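Local structure of phosphodiesterase (Pseudomonas aeruginosa, 4G75) at residues A[205-208]-A[209-213]; A[51-54]-A[55-58]. The protein is a magnesium-binding, colicin M-like bacteriocin that probably kills competing bacteria by hydrolysing lipid II, the peptidoglycan precursor. All coordinates share one frame; numbering follows the deposited sequence.

Contact 1: residues A[205-208]-A[209-213]; sequences WVAG and NTVGE. With MG (magnesium ion), chain B; EDO (1,2-ethanediol), chain D.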
ATOM      1  N   TRP A 205       3.647  -1.421  -9.055  1.00  9.84           N
ATOM      2  CA  TRP A 205       4.385  -0.540  -8.153  1.00  9.66           C
ATOM      3  C   TRP A 205       3.772  -0.568  -6.757  1.00 10.67           C
ATOM      4  O   TRP A 205       4.496  -0.570  -5.766  1.00  8.58           O
ATOM      5  CB  TRP A 205       4.510   0.899  -8.694  1.00 12.21           C
ATOM      6  CG  TRP A 205       3.333   1.809  -8.420  1.00 13.37           C
ATOM      7  CD1 TRP A 205       2.298   2.088  -9.263  1.00 13.62           C
ATOM      8  CD2 TRP A 205       3.102   2.578  -7.233  1.00 12.80           C
ATOM      9  NE1 TRP A 205       1.427   2.972  -8.670  1.00 13.51           N
ATOM     10  CE2 TRP A 205       1.899   3.288  -7.423  1.00 14.79           C
ATOM     11  CE3 TRP A 205       3.788   2.728  -6.026  1.00 10.87           C
ATOM     12  CZ2 TRP A 205       1.371   4.138  -6.448  1.00 11.31           C
ATOM     13  CZ3 TRP A 205       3.265   3.572  -5.061  1.00  9.31           C
ATOM     14  CH2 TRP A 205       2.069   4.266  -5.276  1.00 13.14           C
ATOM     15  N   VAL A 206       2.445  -0.624  -6.685  1.00  7.29           N
ATOM     16  CA  VAL A 206       1.752  -0.663  -5.399  1.00  8.72           C
ATOM     17  C   VAL A 206       2.126  -1.904  -4.578  1.00  5.93           C
ATOM     18  O   VAL A 206       2.486  -1.808  -3.393  1.00  5.79           O
ATOM     19  CB  VAL A 206       0.206  -0.564  -5.579  1.00  5.55           C
ATOM     20  CG1 VAL A 206      -0.517  -0.773  -4.256  1.00  5.30           C
ATOM     21  CG2 VAL A 206      -0.179   0.783  -6.194  1.00 11.29           C
ATOM     22  N   ALA A 207       2.058  -3.075  -5.196  1.00  6.65           N
ATOM     23  CA  ALA A 207       2.427  -4.288  -4.475  1.00  7.07           C
ATOM     24  C   ALA A 207       3.903  -4.234  -4.103  1.00  7.81           C
ATOM     25  O   ALA A 207       4.282  -4.591  -2.991  1.00  8.19           O
ATOM     26  CB  ALA A 207       2.124  -5.537  -5.302  1.00  6.92           C
ATOM     27  N   GLY A 208       4.736  -3.796  -5.043  1.00 11.65           N
ATOM     28  CA  GLY A 208       6.168  -3.729  -4.802  1.00  8.88           C
ATOM     29  C   GLY A 208       6.533  -2.839  -3.630  1.00 12.23           C
ATOM     30  O   GLY A 208       7.502  -3.097  -2.914  1.00 11.63           O
ATOM     31  N   ASN A 209       5.744  -1.788  -3.434  1.00 10.49           N
ATOM     32  CA  ASN A 209       6.003  -0.793  -2.405  1.00  8.91           C
ATOM     33  C   ASN A 209       5.267  -1.137  -1.115  1.00 11.56           C
ATOM     34  O   ASN A 209       5.361  -0.416  -0.128  1.00 12.36           O
ATOM     35  CB  ASN A 209       5.556   0.577  -2.920  1.00  8.53           C
ATOM     36  CG  ASN A 209       6.162   1.734  -2.150  1.00  9.66           C
ATOM     37  OD1 ASN A 209       7.302   1.677  -1.668  1.00 15.36           O
ATOM     38  ND2 ASN A 209       5.405   2.801  -2.049  1.00  3.49           N
ATOM     39  N   THR A 210       4.528  -2.244  -1.127  1.00  9.09           N
ATOM     40  CA  THR A 210       3.774  -2.673   0.047  1.00  4.74           C
ATOM     41  C   THR A 210       4.290  -4.007   0.593  1.00  9.42           C
ATOM     42  O   THR A 210       4.792  -4.078   1.716  1.00  8.97           O
ATOM     43  CB  THR A 210       2.260  -2.792  -0.264  1.00  4.43           C
ATOM     44  OG1 THR A 210       1.781  -1.539  -0.780  1.00  8.93           O
ATOM     45  CG2 THR A 210       1.479  -3.149   0.994  1.00  4.32           C
ATOM     46  N   VAL A 211       4.147  -5.056  -0.207  1.00  6.23           N
ATOM     47  CA  VAL A 211       4.613  -6.386   0.172  1.00  8.54           C
ATOM     48  C   VAL A 211       5.951  -6.777  -0.449  1.00  9.49           C
ATOM     49  O   VAL A 211       6.630  -7.651   0.073  1.00  9.62           O
ATOM     50  CB  VAL A 211       3.579  -7.478  -0.166  1.00  5.50           C
ATOM     51  CG1 VAL A 211       2.334  -7.294   0.696  1.00 12.73           C
ATOM     52  CG2 VAL A 211       3.226  -7.446  -1.656  1.00  5.45           C
ATOM     53  N   GLY A 212       6.319  -6.158  -1.565  1.00  9.45           N
ATOM     54  CA  GLY A 212       7.584  -6.464  -2.222  1.00 10.46           C
ATOM     55  C   GLY A 212       7.679  -7.908  -2.689  1.00  8.50           C
ATOM     56  O   GLY A 212       6.816  -8.386  -3.429  1.00 10.01           O
ATOM     57  N   GLU A 213       8.732  -8.604  -2.275  1.00  7.76           N
ATOM     58  CA  GLU A 213       8.864 -10.015  -2.630  1.00  7.62           C
ATOM     59  C   GLU A 213       7.978 -10.869  -1.733  1.00  6.68           C
ATOM     60  O   GLU A 213       8.030 -10.755  -0.510  1.00 11.01           O
ATOM     61  CB  GLU A 213      10.315 -10.488  -2.516  1.00  7.25           C
ATOM     62  CG  GLU A 213      10.515 -11.892  -3.081  1.00 20.08           C
ATOM     63  CD  GLU A 213      11.860 -12.502  -2.727  1.00 33.24           C
ATOM     64  OE1 GLU A 213      12.749 -12.522  -3.604  1.00 28.69           O
ATOM     65  OE2 GLU A 213      12.025 -12.966  -1.578  1.00 25.57           O
TER
HETATM   66 MG    MG B 301       7.986  -9.059   1.173  1.00 11.33          MG
HETATM   67  C1  EDO D 303       9.055  -0.135   2.213  1.00 31.46           C
HETATM   68  O1  EDO D 303       8.566  -0.875   3.338  1.00 40.09           O
HETATM   69  C2  EDO D 303       7.912   0.190   1.264  1.00 36.53           C
HETATM   70  O2  EDO D 303       6.958   1.038   1.911  1.00 16.83           O
HETATM   71  O   HOH W   1       9.647 -10.400   2.568  1.00 24.17           O
HETATM   72  O   HOH W   2       8.441  -7.100   2.713  1.00 17.19           O
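Thr210 lays its hydroxyl over the carbonyl end of helix 205-208: OG1 donates to Val206 O at 2.7 Å, one turn back. The short helix here passes directly into the magnesium-binding loop that leads to strand 213-224. With OG1 beside the backbone N (chi1 -56°), the hydroxyl faces the helix. Ala207 O accepts from three successive amides. Val211 N approaches Ala207 O in the carbonyl plane at 2.8 Å. Gly212 N lies 2.9 Å from Ala207 O with a nearly straight N-H. Thr210 N sits above the carbonyl plane, 3.0 Å from Ala207 O. The bond to Gly212 N ties the loop back beyond an ordinary helical turn, while the positive phi of Gly212 (62°) redirects the chain toward the strand. Two residues before Ala207, Trp205 O accepts from Asn209 N. The Trp205 indole turns an edge toward the Asn209 side chain, and Val206 CG2 sits over the rim of one face; NE1 bonds to Gly6 O near the N-terminus of the protein. Val211 CG2 packs against Ala207 CB at 4.3 Å. Thr200 receives the loop through a hydrogen bond to Gly212 O. Magnesium takes Val211 O at 2.2 Å and Glu213 O at 2.4 Å, both from the backbone, together with two waters and Asp241 OD2.

Contact 2: residues A[51-54]-A[55-58]; sequences NGDW and EKPL. With EDO (1,2-ethanediol), chain H.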
ATOM      1  N   ASN A  51      -2.224  10.568  -6.427  1.00  5.29           N
ATOM      2  CA  ASN A  51      -1.430   9.899  -7.462  1.00  4.99           C
ATOM      3  C   ASN A  51      -0.304   9.031  -6.891  1.00 13.00           C
ATOM      4  O   ASN A  51       0.638   8.666  -7.596  1.00 10.36           O
ATOM      5  CB  ASN A  51      -0.904  10.895  -8.501  1.00 10.19           C
ATOM      6  CG  ASN A  51      -1.960  11.274  -9.516  1.00 12.56           C
ATOM      7  OD1 ASN A  51      -2.662  10.414 -10.051  1.00  8.63           O
ATOM      8  ND2 ASN A  51      -2.087  12.567  -9.778  1.00 11.94           N
ATOM      9  N   GLY A  52      -0.422   8.695  -5.610  1.00  8.06           N
ATOM     10  CA  GLY A  52       0.498   7.773  -4.969  1.00  6.50           C
ATOM     11  C   GLY A  52       1.849   8.348  -4.592  1.00  9.98           C
ATOM     12  O   GLY A  52       2.755   7.608  -4.209  1.00  9.76           O
ATOM     13  N   ASP A  53       1.988   9.665  -4.694  1.00 11.41           N
ATOM     14  CA  ASP A  53       3.238  10.339  -4.358  1.00  5.74           C
ATOM     15  C   ASP A  53       3.268  10.575  -2.851  1.00  9.38           C
ATOM     16  O   ASP A  53       3.161  11.707  -2.393  1.00 10.51           O
ATOM     17  CB  ASP A  53       3.301  11.667  -5.120  1.00  9.13           C
ATOM     18  CG  ASP A  53       4.685  12.297  -5.109  1.00 21.07           C
ATOM     19  OD1 ASP A  53       5.692  11.559  -5.032  1.00 21.48           O
ATOM     20  OD2 ASP A  53       4.761  13.543  -5.194  1.00 27.86           O
ATOM     21  N   TRP A  54       3.408   9.498  -2.077  1.00  5.74           N
ATOM     22  CA  TRP A  54       3.106   9.552  -0.646  1.00  4.62           C
ATOM     23  C   TRP A  54       4.315   9.764   0.262  1.00  5.01           C
ATOM     24  O   TRP A  54       4.174  10.248   1.390  1.00  6.97           O
ATOM     25  CB  TRP A  54       2.354   8.284  -0.218  1.00 11.70           C
ATOM     26  CG  TRP A  54       3.182   7.033  -0.267  1.00  5.96           C
ATOM     27  CD1 TRP A  54       3.515   6.308  -1.374  1.00  6.26           C
ATOM     28  CD2 TRP A  54       3.782   6.356   0.849  1.00  8.31           C
ATOM     29  NE1 TRP A  54       4.285   5.226  -1.019  1.00  8.55           N
ATOM     30  CE2 TRP A  54       4.460   5.230   0.340  1.00  8.18           C
ATOM     31  CE3 TRP A  54       3.806   6.593   2.226  1.00  9.49           C
ATOM     32  CZ2 TRP A  54       5.154   4.344   1.159  1.00  8.34           C
ATOM     33  CZ3 TRP A  54       4.494   5.707   3.036  1.00  7.36           C
ATOM     34  CH2 TRP A  54       5.160   4.601   2.501  1.00  9.93           C
ATOM     35  N   GLU A  55       5.489   9.378  -0.223  1.00  7.38           N
ATOM     36  CA  GLU A  55       6.711   9.480   0.565  1.00  9.90           C
ATOM     37  C   GLU A  55       7.081  10.937   0.826  1.00  9.66           C
ATOM     38  O   GLU A  55       7.377  11.323   1.953  1.00 11.07           O
ATOM     39  CB  GLU A  55       7.869   8.780  -0.151  1.00  5.59           C
ATOM     40  CG  GLU A  55       7.674   7.278  -0.359  1.00  3.92           C
ATOM     41  CD  GLU A  55       7.144   6.953  -1.737  1.00  9.51           C
ATOM     42  OE1 GLU A  55       6.384   7.771  -2.303  1.00 10.16           O
ATOM     43  OE2 GLU A  55       7.491   5.876  -2.258  1.00 11.34           O
ATOM     44  N   LYS A  56       7.059  11.751  -0.221  1.00 10.11           N
ATOM     45  CA  LYS A  56       7.514  13.130  -0.097  1.00 11.15           C
ATOM     46  C   LYS A  56       6.702  13.977   0.893  1.00  9.26           C
ATOM     47  O   LYS A  56       7.280  14.635   1.754  1.00 11.24           O
ATOM     48  CB  LYS A  56       7.627  13.793  -1.471  1.00  7.62           C
ATOM     49  CG  LYS A  56       8.785  13.249  -2.304  1.00  7.15           C
ATOM     50  CD  LYS A  56       8.734  13.802  -3.725  1.00  8.44           C
ATOM     51  CE  LYS A  56       9.860  13.242  -4.581  1.00 17.62           C
ATOM     52  NZ  LYS A  56       9.869  13.869  -5.922  1.00 19.40           N
ATOM     53  N   PRO A  57       5.365  13.938   0.807  1.00  7.75           N
ATOM     54  CA  PRO A  57       4.606  14.741   1.776  1.00  6.75           C
ATOM     55  C   PRO A  57       4.884  14.336   3.224  1.00 12.72           C
ATOM     56  O   PRO A  57       5.012  15.209   4.080  1.00 11.57           O
ATOM     57  CB  PRO A  57       3.139  14.454   1.429  1.00 10.52           C
ATOM     58  CG  PRO A  57       3.154  13.785   0.094  1.00 15.85           C
ATOM     59  CD  PRO A  57       4.500  13.210  -0.140  1.00 10.53           C
ATOM     60  N   LEU A  58       4.975  13.034   3.497  1.00  8.76           N
ATOM     61  CA  LEU A  58       5.232  12.576   4.854  1.00  8.37           C
ATOM     62  C   LEU A  58       6.651  12.908   5.295  1.00  8.00           C
ATOM     63  O   LEU A  58       6.872  13.317   6.432  1.00  7.78           O
ATOM     64  CB  LEU A  58       4.968  11.075   4.987  1.00 10.24           C
ATOM     65  CG  LEU A  58       3.503  10.650   4.930  1.00  8.94           C
ATOM     66  CD1 LEU A  58       3.419   9.127   5.003  1.00  8.24           C
ATOM     67  CD2 LEU A  58       2.723  11.277   6.073  1.00  6.86           C
TER
HETATM   68  C1  EDO H 307      -0.130   5.974 -11.326  1.00 45.71           C
HETATM   69  O1  EDO H 307       1.123   5.285 -11.416  1.00 45.66           O
HETATM   70  C2  EDO H 307      -0.076   6.988 -10.189  1.00 30.06           C
HETATM   71  O2  EDO H 307       0.972   7.932 -10.448  1.00 42.48           O
HETATM   72  O   HOH W   3       6.969  10.402  -2.965  1.00 13.07           O
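Glu55 folds its carboxylate back over the indole of the preceding residue, Trp54, so that two flat groups stack with planes only 18° apart. This happens where helix 55-65 starts, just after a Schellman motif has ended helix 34-49 with Gly52 as its C-prime residue; the two helices are thus joined by a short loop. The bend in the glutamate chain (chi2 97°) brings CD to 3.4 Å from Trp54 NE1, while CG makes a CH-pi contact with the five-membered ring at 4.0 Å from its centroid. A salt bridge from OE1 to Arg251 helps hold the carboxylate in this pose and probably stabilises its negative charge beside the ring. At the indole edge, Leu58 CD1 meets Trp54 CE3 at 3.8 Å, and helices 143-153 and 255-264 pack around the tryptophan. The backbone turns sharply at Asp53, the centre of an inverse gamma turn closed by a weak bond from Trp54 N to Gly52 O. Asp53 O is buried without a polar partner: Pro57, which has no N-H to offer, places CD 3.0 Å from it. Lys56 runs extended past the Asp53 carboxylate to a salt bridge with Glu253. A single water joins the start of the helix to both acids, accepting from Lys56 N at 3.1 Å and donating to Asp53 OD1 at 2.7 Å and Glu55 OE1 at 2.8 Å.

Overall arrangement
Contact 2 comes first along the chain, at the junction of helices 34-49 and 55-65, and contact 1 lies in the colicin M-like part of the chain, between strands 188-199 and 213-224. Their centres are 15 Å apart, yet their residues touch: Trp205 CH2 lies 3.6 Å from Gly52 O, and Asn209 packs against Trp54 and Glu55. Pro144 of helix 143-153 meets both Thr210 and Trp54, and Arg251 lies against Trp205 while pairing with Glu55. The N-terminal helical part is thereby packed onto the turn that enters the magnesium loop. Contact 1 supplies metal ligands itself, whereas the Trp54 side chain stays about 14 Å from the magnesium ion.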